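Solute carrier family 15 member 1 (PDB 5A9D) carries small peptides into intestinal cells together with protons, the part described here being its extracellular domain with an immunoglobulin-like fold. Local coordinates at residues G98-N103 against H124-Y129; T166-R171 against K180-I185. All blocks are in the same frame, centred on the assembly; numbering follows the deposited sequence.

Contact 1 of 2, residues G98-N103 against H124-Y129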
ATOM      1  N   GLY A  98      14.746  -0.366  -6.898  1.00 32.79           N
ATOM      2  CA  GLY A  98      13.796  -0.480  -5.801  1.00 30.42           C
ATOM      3  C   GLY A  98      14.254  -1.572  -4.873  1.00 32.45           C
ATOM      4  O   GLY A  98      14.549  -2.673  -5.325  1.00 31.40           O
ATOM      5  N   ILE A  99      14.341  -1.283  -3.580  1.00 30.00           N
ATOM      6  CA  ILE A  99      14.729  -2.290  -2.600  1.00 29.05           C
ATOM      7  C   ILE A  99      13.701  -2.318  -1.474  1.00 30.63           C
ATOM      8  O   ILE A  99      13.345  -1.276  -0.933  1.00 28.68           O
ATOM      9  CB  ILE A  99      16.178  -2.074  -2.057  1.00 32.47           C
ATOM     10  CG1 ILE A  99      17.238  -2.180  -3.177  1.00 36.66           C
ATOM     11  CG2 ILE A  99      16.516  -3.037  -0.886  1.00 30.59           C
ATOM     12  CD1 ILE A  99      18.656  -1.647  -2.768  1.00 45.83           C
ATOM     13  N   ARG A 100      13.242  -3.514  -1.117  1.00 27.03           N
ATOM     14  CA  ARG A 100      12.360  -3.680   0.037  1.00 25.97           C
ATOM     15  C   ARG A 100      12.980  -4.771   0.923  1.00 28.63           C
ATOM     16  O   ARG A 100      13.799  -5.561   0.456  1.00 26.29           O
ATOM     17  CB  ARG A 100      10.911  -4.019  -0.371  1.00 25.61           C
ATOM     18  CG  ARG A 100      10.781  -5.402  -0.967  1.00 30.12           C
ATOM     19  CD  ARG A 100       9.339  -5.793  -1.089  1.00 33.08           C
ATOM     20  NE  ARG A 100       9.249  -7.050  -1.815  1.00 34.96           N
ATOM     21  CZ  ARG A 100       8.132  -7.537  -2.326  1.00 50.69           C
ATOM     22  NH1 ARG A 100       6.984  -6.889  -2.168  1.00 39.28           N
ATOM     23  NH2 ARG A 100       8.154  -8.665  -3.022  1.00 43.90           N
ATOM     24  N   PHE A 101      12.648  -4.747   2.197  1.00 25.46           N
ATOM     25  CA  PHE A 101      13.179  -5.714   3.143  1.00 25.93           C
ATOM     26  C   PHE A 101      12.055  -6.563   3.708  1.00 30.81           C
ATOM     27  O   PHE A 101      10.959  -6.069   3.938  1.00 28.19           O
ATOM     28  CB  PHE A 101      13.920  -5.001   4.288  1.00 26.38           C
ATOM     29  CG  PHE A 101      15.252  -4.452   3.838  1.00 26.63           C
ATOM     30  CD1 PHE A 101      15.340  -3.189   3.248  1.00 26.54           C
ATOM     31  CD2 PHE A 101      16.411  -5.228   3.932  1.00 25.49           C
ATOM     32  CE1 PHE A 101      16.569  -2.709   2.777  1.00 27.58           C
ATOM     33  CE2 PHE A 101      17.643  -4.734   3.501  1.00 27.82           C
ATOM     34  CZ  PHE A 101      17.715  -3.493   2.902  1.00 27.08           C
ATOM     35  N   VAL A 102      12.343  -7.852   3.926  1.00 28.57           N
ATOM     36  CA  VAL A 102      11.402  -8.778   4.509  1.00 27.93           C
ATOM     37  C   VAL A 102      12.040  -9.208   5.823  1.00 31.40           C
ATOM     38  O   VAL A 102      13.177  -9.683   5.831  1.00 30.43           O
ATOM     39  CB  VAL A 102      11.050  -9.985   3.584  1.00 31.09           C
ATOM     40  CG1 VAL A 102      10.333 -11.107   4.357  1.00 29.57           C
ATOM     41  CG2 VAL A 102      10.205  -9.536   2.397  1.00 31.70           C
ATOM     42  N   ASN A 103      11.284  -9.087   6.916  1.00 27.77           N
ATOM     43  CA  ASN A 103      11.762  -9.486   8.229  1.00 28.84           C
ATOM     44  C   ASN A 103      11.233 -10.864   8.574  1.00 34.38           C
ATOM     45  O   ASN A 103      10.024 -11.045   8.600  1.00 35.72           O
ATOM     46  CB  ASN A 103      11.344  -8.438   9.275  1.00 28.22           C
ATOM     47  CG  ASN A 103      11.742  -8.788  10.682  1.00 35.98           C
ATOM     48  OD1 ASN A 103      12.679  -9.540  10.911  1.00 33.87           O
ATOM     49  ND2 ASN A 103      11.092  -8.187  11.650  1.00 26.17           N
ATOM     50  N   HIS A 124       7.680 -11.370   9.815  1.00 35.34           N
ATOM     51  CA  HIS A 124       7.153 -12.030   8.607  1.00 34.58           C
ATOM     52  C   HIS A 124       6.351 -11.056   7.760  1.00 39.08           C
ATOM     53  O   HIS A 124       5.255 -11.348   7.303  1.00 38.82           O
ATOM     54  CB  HIS A 124       6.397 -13.317   8.942  1.00 36.49           C
ATOM     55  CG  HIS A 124       7.265 -14.336   9.604  1.00 40.31           C
ATOM     56  ND1 HIS A 124       7.341 -14.438  10.986  1.00 43.31           N
ATOM     57  CD2 HIS A 124       8.072 -15.274   9.054  1.00 40.79           C
ATOM     58  CE1 HIS A 124       8.167 -15.444  11.229  1.00 42.21           C
ATOM     59  NE2 HIS A 124       8.646 -15.963  10.096  1.00 41.31           N
ATOM     60  N   ASN A 125       6.926  -9.880   7.573  1.00 34.43           N
ATOM     61  CA  ASN A 125       6.324  -8.821   6.814  1.00 34.69           C
ATOM     62  C   ASN A 125       7.350  -8.136   5.897  1.00 36.62           C
ATOM     63  O   ASN A 125       8.563  -8.253   6.106  1.00 32.74           O
ATOM     64  CB  ASN A 125       5.666  -7.824   7.759  1.00 32.85           C
ATOM     65  CG  ASN A 125       4.566  -7.028   7.122  1.00 54.57           C
ATOM     66  OD1 ASN A 125       4.262  -7.147   5.910  1.00 41.49           O
ATOM     67  ND2 ASN A 125       3.969  -6.166   7.919  1.00 53.35           N
ATOM     68  N   ALA A 126       6.847  -7.444   4.872  1.00 34.06           N
ATOM     69  CA  ALA A 126       7.689  -6.736   3.929  1.00 33.85           C
ATOM     70  C   ALA A 126       7.477  -5.248   4.085  1.00 38.92           C
ATOM     71  O   ALA A 126       6.358  -4.802   4.329  1.00 39.60           O
ATOM     72  CB  ALA A 126       7.344  -7.149   2.502  1.00 35.46           C
ATOM     73  N   SER A 127       8.543  -4.475   3.867  1.00 33.55           N
ATOM     74  CA  SER A 127       8.462  -3.031   3.810  1.00 32.26           C
ATOM     75  C   SER A 127       8.024  -2.704   2.376  1.00 34.05           C
ATOM     76  O   SER A 127       8.047  -3.576   1.494  1.00 33.90           O
ATOM     77  CB  SER A 127       9.866  -2.446   4.021  1.00 32.58           C
ATOM     78  OG  SER A 127      10.739  -2.753   2.932  1.00 28.32           O
ATOM     79  N   GLY A 128       7.747  -1.437   2.122  1.00 30.68           N
ATOM     80  CA  GLY A 128       7.533  -0.989   0.757  1.00 31.42           C
ATOM     81  C   GLY A 128       8.907  -0.821   0.130  1.00 33.15           C
ATOM     82  O   GLY A 128       9.922  -0.946   0.821  1.00 32.11           O
ATOM     83  N   TYR A 129       8.972  -0.582  -1.176  1.00 28.33           N
ATOM     84  CA  TYR A 129      10.256  -0.348  -1.825  1.00 27.45           C
ATOM     85  C   TYR A 129      10.638   1.136  -1.638  1.00 31.99           C
ATOM     86  O   TYR A 129       9.774   2.011  -1.677  1.00 29.90           O
ATOM     87  CB  TYR A 129      10.147  -0.594  -3.347  1.00 29.77           C
ATOM     88  CG  TYR A 129       9.970  -2.036  -3.777  1.00 32.05           C
ATOM     89  CD1 TYR A 129      11.070  -2.863  -3.973  1.00 33.48           C
ATOM     90  CD2 TYR A 129       8.702  -2.559  -4.039  1.00 33.70           C
ATOM     91  CE1 TYR A 129      10.920  -4.190  -4.395  1.00 34.60           C
ATOM     92  CE2 TYR A 129       8.539  -3.878  -4.481  1.00 35.05           C
ATOM     93  CZ  TYR A 129       9.655  -4.691  -4.645  1.00 42.79           C
ATOM     94  OH  TYR A 129       9.540  -5.988  -5.077  1.00 42.28           O
TER
HETATM   95  O   HOH W   1       6.367  -4.301  -0.645  1.00 46.79           O
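Val102 and Ala126 face each other as an antiparallel non-hydrogen-bonded pair, CA atoms 4.3 Å apart, in two segments that run in nearly opposite directions. Beyond them His124 and Asn125 both oppose Asn103, forming a G1 beta bulge; Asn103 N bonds to Asn125 O at 3.0 Å, while the two bonds that Asn103 O receives are weak. Ser127 illustrates how a side chain can replace a backbone acceptor. Its N donates to Phe101 O (2.9 Å), yet the N-H of Phe101 runs almost straight, at 173°, to Ser127 OG, also 2.9 Å away. With chi1 at 67°, OG lies between its own backbone N and carbonyl carbon, and it donates in turn to Gly128 O. Tyr129 then lies against Arg100: Arg100 CG makes a CH-pi contact over one ring face, displaced toward the rim and 3.6 Å from Tyr129 CE1, and the phenol oxygen sits above the centre of the guanidinium, the two planes 15° apart. A water joins Arg100 NH1 to Ser127 O. Arg100 NE binds Thr166, NH1 pairs with Asp86 of the second subunit, and Tyr129 OH bonds to Asp184. The guanidinium is thus covered on one face by the phenol oxygen and bonded along its rim, which probably fixes its rotation and balances its charge.

Contact 2 of 2, residues T166-R171 against K180-I185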
ATOM      1  N   THR A 166      14.304  -7.797  -3.191  1.00 35.94           N
ATOM      2  CA  THR A 166      13.738  -8.088  -1.885  1.00 34.10           C
ATOM      3  C   THR A 166      14.884  -8.687  -1.093  1.00 35.62           C
ATOM      4  O   THR A 166      15.490  -9.673  -1.505  1.00 35.56           O
ATOM      5  CB  THR A 166      12.559  -9.048  -1.989  1.00 39.82           C
ATOM      6  OG1 THR A 166      11.503  -8.408  -2.674  1.00 38.09           O
ATOM      7  CG2 THR A 166      12.023  -9.456  -0.630  1.00 36.50           C
ATOM      8  N   TYR A 167      15.204  -8.053   0.002  1.00 30.75           N
ATOM      9  CA  TYR A 167      16.267  -8.512   0.895  1.00 30.95           C
ATOM     10  C   TYR A 167      15.597  -9.174   2.090  1.00 33.72           C
ATOM     11  O   TYR A 167      14.812  -8.528   2.787  1.00 31.45           O
ATOM     12  CB  TYR A 167      17.135  -7.292   1.278  1.00 33.11           C
ATOM     13  CG  TYR A 167      18.113  -6.858   0.200  1.00 39.19           C
ATOM     14  CD1 TYR A 167      17.828  -7.038  -1.152  1.00 42.62           C
ATOM     15  CD2 TYR A 167      19.356  -6.330   0.532  1.00 42.79           C
ATOM     16  CE1 TYR A 167      18.761  -6.709  -2.144  1.00 45.36           C
ATOM     17  CE2 TYR A 167      20.296  -6.002  -0.453  1.00 45.25           C
ATOM     18  CZ  TYR A 167      19.987  -6.179  -1.788  1.00 46.64           C
ATOM     19  OH  TYR A 167      20.908  -5.833  -2.750  1.00 50.37           O
ATOM     20  N   VAL A 168      15.772 -10.496   2.231  1.00 30.40           N
ATOM     21  CA  VAL A 168      15.130 -11.262   3.315  1.00 29.56           C
ATOM     22  C   VAL A 168      16.106 -11.369   4.476  1.00 31.48           C
ATOM     23  O   VAL A 168      17.177 -11.926   4.320  1.00 32.65           O
ATOM     24  CB  VAL A 168      14.613 -12.659   2.833  1.00 34.73           C
ATOM     25  CG1 VAL A 168      14.103 -13.496   4.003  1.00 34.76           C
ATOM     26  CG2 VAL A 168      13.524 -12.517   1.769  1.00 34.76           C
ATOM     27  N   ILE A 169      15.714 -10.853   5.642  1.00 28.25           N
ATOM     28  CA  ILE A 169      16.523 -10.857   6.853  1.00 27.05           C
ATOM     29  C   ILE A 169      16.176 -12.085   7.659  1.00 33.83           C
ATOM     30  O   ILE A 169      15.012 -12.248   8.015  1.00 34.07           O
ATOM     31  CB  ILE A 169      16.235  -9.555   7.655  1.00 28.21           C
ATOM     32  CG1 ILE A 169      16.527  -8.294   6.774  1.00 28.24           C
ATOM     33  CG2 ILE A 169      17.016  -9.561   9.019  1.00 26.82           C
ATOM     34  CD1 ILE A 169      15.904  -6.935   7.402  1.00 30.09           C
ATOM     35  N   ARG A 170      17.176 -12.915   8.009  1.00 32.55           N
ATOM     36  CA  ARG A 170      16.948 -14.111   8.840  1.00 33.19           C
ATOM     37  C   ARG A 170      18.067 -14.328   9.833  1.00 35.93           C
ATOM     38  O   ARG A 170      19.123 -13.691   9.714  1.00 34.42           O
ATOM     39  CB  ARG A 170      16.810 -15.358   7.955  1.00 33.38           C
ATOM     40  CG  ARG A 170      18.020 -15.635   7.057  1.00 38.51           C
ATOM     41  CD  ARG A 170      18.056 -17.094   6.664  1.00 60.51           C
ATOM     42  NE  ARG A 170      18.641 -17.281   5.340  1.00 77.97           N
ATOM     43  CZ  ARG A 170      19.088 -18.445   4.879  1.00 98.79           C
ATOM     44  NH1 ARG A 170      19.053 -19.530   5.649  1.00 88.84           N
ATOM     45  NH2 ARG A 170      19.583 -18.535   3.653  1.00 84.87           N
ATOM     46  N   ARG A 171      17.882 -15.327  10.724  1.00 32.95           N
ATOM     47  CA  ARG A 171      18.917 -15.732  11.678  1.00 35.18           C
ATOM     48  C   ARG A 171      19.941 -16.545  10.928  1.00 40.08           C
ATOM     49  O   ARG A 171      19.559 -17.428  10.173  1.00 40.24           O
ATOM     50  CB  ARG A 171      18.351 -16.623  12.811  1.00 37.20           C
ATOM     51  CG  ARG A 171      17.462 -15.961  13.853  1.00 47.78           C
ATOM     52  CD  ARG A 171      18.092 -14.778  14.560  1.00 57.43           C
ATOM     53  NE  ARG A 171      19.002 -15.157  15.635  1.00 65.10           N
ATOM     54  CZ  ARG A 171      18.627 -15.398  16.888  1.00 76.46           C
ATOM     55  NH1 ARG A 171      17.343 -15.367  17.224  1.00 61.66           N
ATOM     56  NH2 ARG A 171      19.532 -15.695  17.811  1.00 61.93           N
ATOM     57  N   LYS A 180      19.436 -12.597   2.601  1.00 34.35           N
ATOM     58  CA  LYS A 180      19.369 -13.263   1.304  1.00 35.85           C
ATOM     59  C   LYS A 180      18.697 -12.315   0.306  1.00 39.12           C
ATOM     60  O   LYS A 180      17.618 -11.793   0.575  1.00 36.58           O
ATOM     61  CB  LYS A 180      18.637 -14.621   1.392  1.00 39.36           C
ATOM     62  CG  LYS A 180      18.741 -15.405   0.072  1.00 60.26           C
ATOM     63  CD  LYS A 180      18.636 -16.913   0.253  1.00 59.32           C
ATOM     64  CE  LYS A 180      18.677 -17.643  -1.067  1.00 47.62           C
ATOM     65  NZ  LYS A 180      18.438 -19.089  -0.875  1.00 52.98           N
ATOM     66  N   GLU A 181      19.324 -12.092  -0.834  1.00 37.52           N
ATOM     67  CA  GLU A 181      18.805 -11.175  -1.860  1.00 39.17           C
ATOM     68  C   GLU A 181      18.024 -11.911  -2.941  1.00 42.81           C
ATOM     69  O   GLU A 181      18.475 -12.930  -3.453  1.00 42.81           O
ATOM     70  CB  GLU A 181      19.965 -10.413  -2.541  1.00 42.04           C
ATOM     71  CG  GLU A 181      20.877  -9.703  -1.568  1.00 53.19           C
ATOM     72  CD  GLU A 181      22.005  -8.933  -2.208  1.00 77.23           C
ATOM     73  OE1 GLU A 181      21.958  -8.729  -3.443  1.00 73.30           O
ATOM     74  OE2 GLU A 181      22.949  -8.557  -1.475  1.00 78.22           O
ATOM     75  N   PHE A 182      16.895 -11.345  -3.340  1.00 39.07           N
ATOM     76  CA  PHE A 182      16.076 -11.927  -4.404  1.00 38.70           C
ATOM     77  C   PHE A 182      15.800 -10.837  -5.410  1.00 43.49           C
ATOM     78  O   PHE A 182      15.473  -9.716  -5.025  1.00 42.88           O
ATOM     79  CB  PHE A 182      14.739 -12.454  -3.828  1.00 38.26           C
ATOM     80  CG  PHE A 182      14.900 -13.625  -2.892  1.00 36.98           C
ATOM     81  CD1 PHE A 182      14.926 -14.925  -3.380  1.00 37.58           C
ATOM     82  CD2 PHE A 182      15.026 -13.429  -1.522  1.00 35.81           C
ATOM     83  CE1 PHE A 182      15.099 -16.006  -2.513  1.00 37.60           C
ATOM     84  CE2 PHE A 182      15.219 -14.517  -0.660  1.00 36.75           C
ATOM     85  CZ  PHE A 182      15.251 -15.800  -1.160  1.00 34.38           C
ATOM     86  N   GLU A 183      15.909 -11.132  -6.686  1.00 42.12           N
ATOM     87  CA  GLU A 183      15.567 -10.112  -7.656  1.00 42.91           C
ATOM     88  C   GLU A 183      14.075 -10.225  -7.914  1.00 46.93           C
ATOM     89  O   GLU A 183      13.540 -11.330  -7.974  1.00 46.02           O
ATOM     90  CB  GLU A 183      16.339 -10.298  -8.975  1.00 47.41           C
ATOM     91  CG  GLU A 183      16.366  -8.998  -9.787  1.00 62.24           C
ATOM     92  CD  GLU A 183      17.215  -8.955 -11.047  1.00 90.14           C
ATOM     93  OE1 GLU A 183      18.319  -9.548 -11.060  1.00 74.21           O
ATOM     94  OE2 GLU A 183      16.786  -8.288 -12.015  1.00 87.68           O
ATOM     95  N   ASP A 184      13.389  -9.105  -7.990  1.00 44.30           N
ATOM     96  CA  ASP A 184      11.975  -9.136  -8.338  1.00 47.68           C
ATOM     97  C   ASP A 184      11.867  -8.450  -9.683  1.00 61.11           C
ATOM     98  O   ASP A 184      12.774  -7.682 -10.044  1.00 62.96           O
ATOM     99  CB  ASP A 184      11.149  -8.261  -7.370  1.00 46.81           C
ATOM    100  CG  ASP A 184      11.241  -8.597  -5.912  1.00 53.99           C
ATOM    101  OD1 ASP A 184      10.871  -9.722  -5.542  1.00 58.05           O
ATOM    102  OD2 ASP A 184      11.564  -7.694  -5.127  1.00 50.30           O
ATOM    103  N   ILE A 185      10.740  -8.648 -10.391  0.50 60.90           N
ATOM    104  CA  ILE A 185      10.440  -7.919 -11.624  0.50 64.30           C
ATOM    105  C   ILE A 185      10.157  -6.457 -11.133  0.50 69.90           C
ATOM    106  O   ILE A 185       9.523  -6.311 -10.083  0.50 67.79           O
ATOM    107  CB  ILE A 185       9.252  -8.591 -12.389  0.50 70.02           C
ATOM    108  CG1 ILE A 185       9.668  -9.997 -12.911  0.50 71.99           C
ATOM    109  CG2 ILE A 185       8.745  -7.707 -13.540  0.50 73.12           C
ATOM    110  CD1 ILE A 185       8.527 -11.019 -13.184  0.50 79.51           C
TER
HETATM  111  O   HOH W   2      20.468 -20.074   1.160  1.00 58.83           O
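The ring of Tyr167 carries Glu181 on one face. Glu181 CG sits off-centre above it, 3.6 Å from Tyr167 CZ, and the carboxylate follows as a stacked plate, its plane only 14° from that of the ring. The two side chains lie alongside each other and point the same way: the Glu181 chain is extended beyond CG (chi2 -179°), which carries the acid out to the phenol end, where Ser157 binds OE1. The ring of Phe101 meets that of Tyr167 steeply. Were an alanine to replace Tyr167, Glu181 would probably lose the surface its carboxylate lies against, leaving the acid held by Ser157 but freer to turn, and Phe101 would lack one of its aromatic neighbours. On the sheet face that bears Thr166, Val168 and Phe182, the Phe182 ring has Thr166 O at its edge, while Val168 CG2 approaches obliquely, 3.6 Å from Phe182 CE2. Water 2 lies at the edge of the Arg170 guanidinium; weakly bonded there, it also accepts from Lys180 NZ, which reaches Met31 O of the second subunit. It thereby links two like charges. At the other end Thr166 OG1 donates to the syn lone pair of Asp184 OD2 at 2.6 Å and receives Arg100 NE, while Asp184 OD1 forms a salt bridge with Lys8 of the second subunit; such company would favour an ionised carboxylate. Backbone bonds pair Thr166 with Phe182 and Val168 with Lys180, flanking the non-hydrogen-bonded pair Tyr167 and Glu181, whose CA atoms are 4.6 Å apart. Crossing at 156°, the strands make an antiparallel beta hairpin along the margin of one sheet of the immunoglobulin-like fold.

In the fold
From the N terminus the chain first builds two sheets, then strand 97-103 opens a second pair. Contact 1 closes a loop of 20 residues that carries strands 109-113 and 116-121, both belonging to the other sheet of that pair. After strands 138-142 and 153-155 have been added there, the chain comes back, and contact 2 closes a shorter loop of eight residues, which includes Cys176, disulfide-linked to Cys150. The two closures follow in series, neither nested nor crossed. Strands 97-103 and 164-171 are parallel neighbours, bringing the contact centres to about 8 Å and completing the order 125-132, 97-103, 164-171, 177-184. Both contacts also touch the second subunit.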